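Local coordinates for like-Sm ribonucleoprotein core (Methanococcus vannielii SB, PDB 5MKI) that probably binds RNA as a ring of seven like subunits of the Sm family, with sites that take uridine monophosphate and calcium, at residues G26-G31 with K48-E53; V42-A47 with L60-D65; D9-S14 with G31-Y36. One frame throughout, in Å; residues are numbered along the deposited sequence.

Contact 1 of 3, residues G26-G31 with K48-E53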
loop_
_atom_site.group_PDB
_atom_site.type_symbol
_atom_site.label_atom_id
_atom_site.label_comp_id
_atom_site.label_asym_id
_atom_site.label_seq_id
_atom_site.Cartn_x
_atom_site.Cartn_y
_atom_site.Cartn_z
ATOM N N GLY A 26 -0.417 15.461 8.465
ATOM C CA GLY A 26 -0.121 16.677 9.199
ATOM C C GLY A 26 -0.719 16.751 10.589
ATOM O O GLY A 26 -0.297 17.600 11.380
ATOM N N LYS A 27 -1.674 15.887 10.914
ATOM C CA LYS A 27 -2.249 15.863 12.249
ATOM C C LYS A 27 -1.200 15.505 13.298
ATOM O O LYS A 27 -0.239 14.775 13.033
ATOM C CB LYS A 27 -3.400 14.860 12.314
ATOM C CG LYS A 27 -4.606 15.229 11.471
ATOM C CD LYS A 27 -5.808 14.366 11.844
ATOM C CE LYS A 27 -6.955 14.564 10.870
ATOM N NZ LYS A 27 -6.561 14.255 9.478
ATOM N N LEU A 28 -1.401 16.040 14.502
ATOM C CA LEU A 28 -0.678 15.657 15.707
ATOM C C LEU A 28 -1.683 15.126 16.718
ATOM O O LEU A 28 -2.644 15.821 17.056
ATOM C CB LEU A 28 0.071 16.848 16.316
ATOM C CG LEU A 28 1.507 17.164 15.906
ATOM C CD1 LEU A 28 1.569 17.735 14.490
ATOM C CD2 LEU A 28 2.136 18.118 16.925
ATOM N N VAL A 29 -1.467 13.904 17.201
ATOM C CA VAL A 29 -2.299 13.310 18.241
ATOM C C VAL A 29 -1.426 13.117 19.471
ATOM O O VAL A 29 -0.390 12.448 19.399
ATOM C CB VAL A 29 -2.925 11.975 17.802
ATOM C CG1 VAL A 29 -3.975 11.552 18.794
ATOM C CG2 VAL A 29 -3.514 12.082 16.410
ATOM N N LYS A 30 -1.847 13.692 20.595
ATOM C CA LYS A 30 -1.077 13.686 21.835
ATOM C C LYS A 30 -1.880 12.967 22.908
ATOM O O LYS A 30 -3.080 13.219 23.051
ATOM C CB LYS A 30 -0.750 15.120 22.278
ATOM C CG LYS A 30 -0.120 15.227 23.662
ATOM C CD LYS A 30 -0.050 16.677 24.161
ATOM C CE LYS A 30 -0.503 16.801 25.620
ATOM N NZ LYS A 30 0.635 16.983 26.592
ATOM N N GLY A 31 -1.231 12.078 23.656
ATOM C CA GLY A 31 -1.951 11.340 24.681
ATOM C C GLY A 31 -1.033 10.442 25.484
ATOM O O GLY A 31 0.179 10.394 25.264
ATOM N N LYS A 48 -5.502 14.186 22.727
ATOM C CA LYS A 48 -5.805 15.510 22.206
ATOM C C LYS A 48 -5.279 15.626 20.786
ATOM O O LYS A 48 -4.134 15.254 20.514
ATOM C CB LYS A 48 -5.175 16.607 23.080
ATOM C CG LYS A 48 -5.567 16.550 24.558
ATOM C CD LYS A 48 -4.459 17.134 25.441
ATOM C CE LYS A 48 -4.882 17.221 26.907
ATOM N NZ LYS A 48 -3.796 16.795 27.863
ATOM N N ILE A 49 -6.106 16.146 19.885
ATOM C CA ILE A 49 -5.644 16.547 18.561
ATOM C C ILE A 49 -5.266 18.019 18.628
ATOM O O ILE A 49 -6.048 18.842 19.116
ATOM C CB ILE A 49 -6.723 16.310 17.491
ATOM C CG1 ILE A 49 -7.465 14.988 17.727
ATOM C CG2 ILE A 49 -6.109 16.383 16.107
ATOM C CD1 ILE A 49 -6.583 13.770 17.775
ATOM N N GLU A 50 -4.066 18.357 18.146
ATOM C CA GLU A 50 -3.682 19.765 18.091
ATOM C C GLU A 50 -4.593 20.560 17.166
ATOM O O GLU A 50 -4.681 21.786 17.298
ATOM C CB GLU A 50 -2.218 19.909 17.650
ATOM C CG GLU A 50 -2.000 20.357 16.189
ATOM C CD GLU A 50 -2.449 19.331 15.135
ATOM O OE1 GLU A 50 -2.338 19.633 13.927
ATOM O OE2 GLU A 50 -2.910 18.229 15.504
ATOM N N SER A 51 -5.286 19.885 16.250
ATOM C CA SER A 51 -6.284 20.504 15.390
ATOM C C SER A 51 -7.605 20.760 16.105
ATOM O O SER A 51 -8.624 20.936 15.429
ATOM C CB SER A 51 -6.538 19.618 14.167
ATOM O OG SER A 51 -5.346 18.999 13.711
ATOM N N ASP A 52 -7.606 20.798 17.440
ATOM C CA ASP A 52 -8.835 20.776 18.224
ATOM C C ASP A 52 -8.502 20.706 19.712
ATOM O O ASP A 52 -9.265 20.134 20.499
ATOM C CB ASP A 52 -9.709 19.583 17.807
ATOM C CG ASP A 52 -11.104 19.642 18.385
ATOM O OD1 ASP A 52 -11.497 20.712 18.896
ATOM O OD2 ASP A 52 -11.820 18.621 18.329
ATOM N N GLU A 53 -7.371 21.298 20.109
ATOM C CA GLU A 53 -6.811 21.110 21.444
ATOM C C GLU A 53 -7.750 21.598 22.545
ATOM O O GLU A 53 -7.411 22.502 23.318
ATOM C CB GLU A 53 -5.443 21.796 21.547
ATOM C CG GLU A 53 -5.306 23.089 20.740
ATOM C CD GLU A 53 -3.856 23.433 20.419
ATOM O OE1 GLU A 53 -3.612 24.289 19.538
ATOM O OE2 GLU A 53 -2.956 22.840 21.046
#
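Leu28 and Glu50 meet through two hydrogen bonds, one to the side chain and one between backbones, at the end of a short antiparallel ladder. The amide of Leu28 donates to the carboxylate from above its plane, 53° out of it, Leu28 N to Glu50 OE2 being 2.8 Å. In return Glu50 N donates to Leu28 O over 3.1 Å. Leu28 O also lies 2.9 Å from Glu50 OE2, two acceptors that form no hydrogen bond. The Glu50 side chain bends at chi2 (-67°), bringing OE2 within 3.4 Å of Leu28 CB. Ser51 OG adds a weak bond to Glu50 OE1. Replacing Glu50 by alanine removes the carboxylate, and the Leu28 amide would probably be left without its acceptor. Strands 28-36 and 47-49 are paired here in the strongly bent antiparallel sheet of the Sm fold, where Lys30 and Lys48 form a hydrogen-bonded pair: Lys30 N reaches Lys48 O at 2.8 Å, and Lys48 N reaches Lys30 O at 2.6 Å. Their side chains run side by side, Lys30 NZ and Lys48 NZ 4.6 Å apart; the likely repulsion is probably eased by Glu56, which forms a salt bridge with Lys48, while Lys30 has a weak bond to Asn18. The backbone of Val29 bonds instead to Val21 of strand 18-23. On the other face, Val29 CG1 packs on Ile49 CD1 at 3.6 Å, and Tyr69 of a neighbouring subunit packs against both.

Contact 2 of 3, residues V42-A47 with L60-D65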
loop_
_atom_site.group_PDB
_atom_site.type_symbol
_atom_site.label_atom_id
_atom_site.label_comp_id
_atom_site.label_asym_id
_atom_site.label_seq_id
_atom_site.Cartn_x
_atom_site.Cartn_y
_atom_site.Cartn_z
ATOM N N VAL A 42 -1.417 2.204 18.190
ATOM C CA VAL A 42 -1.237 2.700 19.558
ATOM C C VAL A 42 -2.593 3.045 20.170
ATOM O O VAL A 42 -3.477 3.606 19.505
ATOM C CB VAL A 42 -0.279 3.914 19.622
ATOM C CG1 VAL A 42 1.092 3.577 19.044
ATOM C CG2 VAL A 42 -0.865 5.129 18.903
ATOM N N ALA A 43 -2.765 2.687 21.442
ATOM C CA ALA A 43 -3.919 3.110 22.227
ATOM C C ALA A 43 -3.493 4.289 23.099
ATOM O O ALA A 43 -2.587 4.151 23.927
ATOM C CB ALA A 43 -4.457 1.964 23.082
ATOM N N LEU A 44 -4.122 5.446 22.893
ATOM C CA LEU A 44 -3.775 6.678 23.601
ATOM C C LEU A 44 -4.925 7.090 24.513
ATOM O O LEU A 44 -6.043 7.315 24.039
ATOM C CB LEU A 44 -3.475 7.810 22.626
ATOM C CG LEU A 44 -2.317 7.642 21.651
ATOM C CD1 LEU A 44 -2.352 8.748 20.605
ATOM C CD2 LEU A 44 -1.015 7.640 22.429
ATOM N N GLU A 45 -4.635 7.224 25.806
ATOM C CA GLU A 45 -5.626 7.596 26.808
ATOM C C GLU A 45 -5.640 9.107 27.014
ATOM O O GLU A 45 -4.585 9.747 27.042
ATOM C CB GLU A 45 -5.321 6.895 28.132
ATOM C CG GLU A 45 -6.408 7.020 29.169
ATOM C CD GLU A 45 -5.964 6.513 30.518
ATOM O OE1 GLU A 45 -5.157 7.213 31.171
ATOM O OE2 GLU A 45 -6.415 5.420 30.921
ATOM N N ASN A 46 -6.838 9.675 27.163
ATOM C CA ASN A 46 -6.995 11.119 27.373
ATOM C C ASN A 46 -6.236 11.904 26.300
ATOM O O ASN A 46 -5.340 12.708 26.583
ATOM C CB ASN A 46 -6.546 11.520 28.785
ATOM C CG ASN A 46 -7.501 11.014 29.856
ATOM O OD1 ASN A 46 -8.708 10.927 29.635
ATOM N ND2 ASN A 46 -6.962 10.659 31.010
ATOM N N ALA A 47 -6.615 11.646 25.049
ATOM C CA ALA A 47 -5.854 12.115 23.902
ATOM C C ALA A 47 -6.390 13.441 23.377
ATOM O O ALA A 47 -7.567 13.775 23.528
ATOM C CB ALA A 47 -5.875 11.069 22.778
ATOM N N LEU A 60 -8.200 6.831 22.380
ATOM C CA LEU A 60 -8.030 6.862 20.929
ATOM C C LEU A 60 -7.139 5.702 20.509
ATOM O O LEU A 60 -5.985 5.620 20.940
ATOM C CB LEU A 60 -7.375 8.165 20.470
ATOM C CG LEU A 60 -8.192 9.394 20.113
ATOM C CD1 LEU A 60 -7.362 10.304 19.207
ATOM C CD2 LEU A 60 -9.502 8.976 19.450
ATOM N N VAL A 61 -7.645 4.832 19.649
ATOM C CA VAL A 61 -6.809 3.804 19.038
ATOM C C VAL A 61 -6.446 4.284 17.640
ATOM O O VAL A 61 -7.329 4.478 16.799
ATOM C CB VAL A 61 -7.517 2.445 19.012
ATOM C CG1 VAL A 61 -6.701 1.421 18.198
ATOM C CG2 VAL A 61 -7.737 1.968 20.443
ATOM N N VAL A 62 -5.151 4.522 17.417
ATOM C CA VAL A 62 -4.635 5.085 16.172
ATOM C C VAL A 62 -4.063 3.953 15.334
ATOM O O VAL A 62 -3.316 3.106 15.846
ATOM C CB VAL A 62 -3.559 6.150 16.439
ATOM C CG1 VAL A 62 -3.076 6.755 15.128
ATOM C CG2 VAL A 62 -4.068 7.252 17.424
ATOM N N ARG A 63 -4.397 3.941 14.053
ATOM C CA ARG A 63 -3.895 2.901 13.155
ATOM C C ARG A 63 -2.480 3.248 12.697
ATOM O O ARG A 63 -2.247 4.325 12.130
ATOM C CB ARG A 63 -4.835 2.733 11.963
ATOM C CG ARG A 63 -4.705 1.372 11.305
ATOM C CD ARG A 63 -5.921 1.015 10.460
ATOM N NE ARG A 63 -5.812 -0.338 9.920
ATOM C CZ ARG A 63 -5.116 -0.652 8.831
ATOM N NH1 ARG A 63 -4.484 0.300 8.159
ATOM N NH2 ARG A 63 -5.079 -1.909 8.397
ATOM N N GLY A 64 -1.533 2.328 12.931
ATOM C CA GLY A 64 -0.122 2.643 12.729
ATOM C C GLY A 64 0.271 3.037 11.309
ATOM O O GLY A 64 1.207 3.821 11.119
ATOM N N ASP A 65 -0.432 2.517 10.291
ATOM C CA ASP A 65 -0.094 2.867 8.912
ATOM C C ASP A 65 -0.239 4.356 8.631
ATOM O O ASP A 65 0.268 4.836 7.610
ATOM C CB ASP A 65 -0.961 2.088 7.914
ATOM C CG ASP A 65 -2.313 2.745 7.675
ATOM O OD1 ASP A 65 -2.910 3.262 8.647
ATOM O OD2 ASP A 65 -2.783 2.759 6.517
#
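Val42 and Val62 face each other as a hydrogen-bonded antiparallel pair, and Leu44 with Leu60 repeats the pattern. Each pair closes two backbone bonds; the straightest is Leu60 N to Leu44 O, 2.8 Å at 174°, so these four residues satisfy one another's amides and carbonyls. Leu60, Val61 and Val62 also pair antiparallel with a strand of a neighbouring subunit, the strand pairing by which Sm proteins close their ring. The side chains of both pairs stand on one face and pack closely. Val42 and Val62 lie side by side, Val42 CG2 against Val62 CB at 3.8 Å; chi1 of -58° places that methyl between the backbone N and the carbonyl carbon. Leu44 crosses Val62 obliquely and brings its CD1 to Val62 CG2 at 3.9 Å. Beyond the corner at Glu45 and Asn46 the chain heads off in a new direction, and Ala47 CB rests on Leu60 CG, also at 3.9 Å. The reverse face is looser: Ala43 CB and Val61 CG2 are 4.2 Å apart, and Leu8 of a neighbouring subunit packs on Val61. Past Val62 come partly exposed polar groups. Arg63 has its CB pointing away from strand 42-44 and forms a salt bridge with Asp65, NH1 to OD1 3.4 Å, while Arg63 NH2 donates to the His39 carbonyl of a neighbouring subunit. Arg63 and Asp65 bind uridine monophosphate in a structure of this protein. The chemistry thus divides in two: an apolar ladder whose facing backbone groups are paired, and beside it a charged end able to meet a nucleotide.

Contact 3 of 3, residues D9-S14 with G31-Y36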
loop_
_atom_site.group_PDB
_atom_site.type_symbol
_atom_site.label_atom_id
_atom_site.label_comp_id
_atom_site.label_asym_id
_atom_site.label_seq_id
_atom_site.Cartn_x
_atom_site.Cartn_y
_atom_site.Cartn_z
ATOM N N ASP A 9 11.053 -0.824 20.893
ATOM C CA ASP A 9 11.208 -0.947 22.342
ATOM C C ASP A 9 11.192 0.413 23.026
ATOM O O ASP A 9 10.858 0.509 24.212
ATOM C CB ASP A 9 12.513 -1.666 22.689
ATOM C CG ASP A 9 12.397 -3.173 22.601
ATOM O OD1 ASP A 9 11.365 -3.667 22.115
ATOM O OD2 ASP A 9 13.357 -3.864 23.004
ATOM N N ALA A 10 11.567 1.472 22.306
ATOM C CA ALA A 10 11.431 2.812 22.867
ATOM C C ALA A 10 9.979 3.132 23.199
ATOM O O ALA A 10 9.716 3.912 24.124
ATOM C CB ALA A 10 12.012 3.849 21.901
ATOM N N LEU A 11 9.015 2.535 22.475
ATOM C CA LEU A 11 7.609 2.699 22.848
ATOM C C LEU A 11 7.296 1.969 24.150
ATOM O O LEU A 11 6.594 2.505 25.013
ATOM C CB LEU A 11 6.680 2.200 21.730
ATOM C CG LEU A 11 6.557 3.084 20.489
ATOM C CD1 LEU A 11 5.609 2.469 19.491
ATOM C CD2 LEU A 11 6.060 4.447 20.869
ATOM N N GLY A 12 7.801 0.746 24.309
ATOM C CA GLY A 12 7.569 0.018 25.542
ATOM C C GLY A 12 8.058 0.771 26.764
ATOM O O GLY A 12 7.444 0.692 27.828
ATOM N N LYS A 13 9.158 1.524 26.626
ATOM C CA LYS A 13 9.653 2.342 27.732
ATOM C C LYS A 13 8.769 3.552 28.006
ATOM O O LYS A 13 8.789 4.079 29.127
ATOM C CB LYS A 13 11.082 2.813 27.447
ATOM C CG LYS A 13 12.069 1.676 27.223
ATOM C CD LYS A 13 13.475 2.200 26.907
ATOM C CE LYS A 13 14.536 1.133 27.172
ATOM N NZ LYS A 13 14.001 -0.229 26.871
ATOM N N SER A 14 8.009 4.013 27.010
ATOM C CA SER A 14 7.135 5.169 27.146
ATOM C C SER A 14 5.729 4.808 27.586
ATOM O O SER A 14 4.856 5.683 27.579
ATOM C CB SER A 14 7.055 5.935 25.826
ATOM O OG SER A 14 8.288 6.527 25.511
ATOM N N GLY A 31 -1.231 12.078 23.656
ATOM C CA GLY A 31 -1.951 11.340 24.681
ATOM C C GLY A 31 -1.033 10.442 25.484
ATOM O O GLY A 31 0.179 10.394 25.264
ATOM N N ARG A 32 -1.643 9.714 26.420
ATOM C CA ARG A 32 -0.928 8.809 27.321
ATOM C C ARG A 32 -0.929 7.392 26.742
ATOM O O ARG A 32 -1.995 6.783 26.571
ATOM C CB ARG A 32 -1.579 8.833 28.705
ATOM C CG ARG A 32 -0.932 7.942 29.777
ATOM C CD ARG A 32 -1.821 7.900 31.029
ATOM N NE ARG A 32 -1.178 7.220 32.151
ATOM C CZ ARG A 32 -0.294 7.797 32.964
ATOM N NH1 ARG A 32 0.057 9.061 32.775
ATOM N NH2 ARG A 32 0.246 7.109 33.956
ATOM N N LEU A 33 0.261 6.856 26.480
ATOM C CA LEU A 33 0.412 5.606 25.733
ATOM C C LEU A 33 0.147 4.398 26.630
ATOM O O LEU A 33 0.947 4.084 27.518
ATOM C CB LEU A 33 1.805 5.535 25.116
ATOM C CG LEU A 33 2.118 4.312 24.241
ATOM C CD1 LEU A 33 1.453 4.427 22.874
ATOM C CD2 LEU A 33 3.627 4.125 24.105
ATOM N N LYS A 34 -0.949 3.689 26.354
ATOM C CA LYS A 34 -1.356 2.497 27.096
ATOM C C LYS A 34 -0.960 1.186 26.425
ATOM O O LYS A 34 -0.940 0.147 27.097
ATOM C CB LYS A 34 -2.881 2.488 27.295
ATOM C CG LYS A 34 -3.443 3.778 27.860
ATOM C CD LYS A 34 -2.867 4.023 29.233
ATOM C CE LYS A 34 -3.276 2.916 30.209
ATOM N NZ LYS A 34 -2.666 3.111 31.559
ATOM N N ALA A 35 -0.671 1.199 25.130
ATOM C CA ALA A 35 -0.423 -0.041 24.401
ATOM C C ALA A 35 0.041 0.305 23.001
ATOM O O ALA A 35 -0.326 1.349 22.458
ATOM C CB ALA A 35 -1.676 -0.925 24.340
ATOM N N TYR A 36 0.862 -0.581 22.434
ATOM C CA TYR A 36 1.315 -0.494 21.053
ATOM C C TYR A 36 1.657 -1.903 20.579
ATOM O O TYR A 36 1.836 -2.821 21.388
ATOM C CB TYR A 36 2.537 0.423 20.898
ATOM C CG TYR A 36 3.790 -0.248 21.389
ATOM C CD1 TYR A 36 4.033 -0.378 22.746
ATOM C CD2 TYR A 36 4.710 -0.796 20.499
ATOM C CE1 TYR A 36 5.163 -1.018 23.206
ATOM C CE2 TYR A 36 5.838 -1.440 20.952
ATOM C CZ TYR A 36 6.063 -1.541 22.298
ATOM O OH TYR A 36 7.182 -2.175 22.755
HETATM O O HOH W 1 8.778 -3.376 21.230
#
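The N-terminal helix of this Sm subunit rests on the bent strand 28-36 in an apolar helix-on-sheet contact, with the axes of helix 9-13 and strand 31-36 8.9 Å apart and their directions 150° from each other. Leu11 carries it. Its CB stands 3.6 Å from the centroid of the Tyr36 ring and only 1° off the ring normal, a CH-pi contact over the middle of one face, while Leu11 CD1 reaches Tyr36 CD2 at 3.5 Å. The ring lies beneath the helix because its CG sits between the backbone N and the carbonyl carbon (chi1 76°). Gly12 passes obliquely by the ring, its N 3.4 Å from Tyr36 CE1, and a side chain beginning at its CA would be tight against the hydroxyl. Leu33 crosses Leu11 at about a right angle; their CD2 atoms are 4.1 Å apart, and Leu33 CD2 also approaches the carbonyl, 3.5 Å from Leu11 O. At the hydroxyl of Tyr36 one water ties the two segments together: it donates to Asp9 OD1 over 2.7 Å and is 2.5 Å from Tyr36 OH, at the ring's edge. Ser14, following the helix, packs on Val19 of strand 18-23 and on Leu72, and Leu33 also touches Val42 and Leu44, so the helix rests on strand 28-36, and through Leu33 this layer is joined to strand 42-44.

Strand 28-36 carries one side of contacts 1 and 3 and pairs with strand 42-44 of contact 2. Contacts 1 and 3 share Gly31 and lie on opposite sides of the chain's centre, their own centres about 17 Å apart. Contact 2 sits about 11 Å from contact 1 and 10 Å from contact 3, centre to centre, and touches both: Val29 CG1 packs on Leu60 CD1 at 3.6 Å, and Val42 CB meets Leu33 CD1 at 3.7 Å. Contact 2 supplies two of the four residues known to bind uridine monophosphate, Arg63 and Asp65; the others are His39 and Asn41, the latter about 6 Å from Tyr36 between side chains. The calcium-site residues Asn18 and Glu56 instead border the lysines of contact 1.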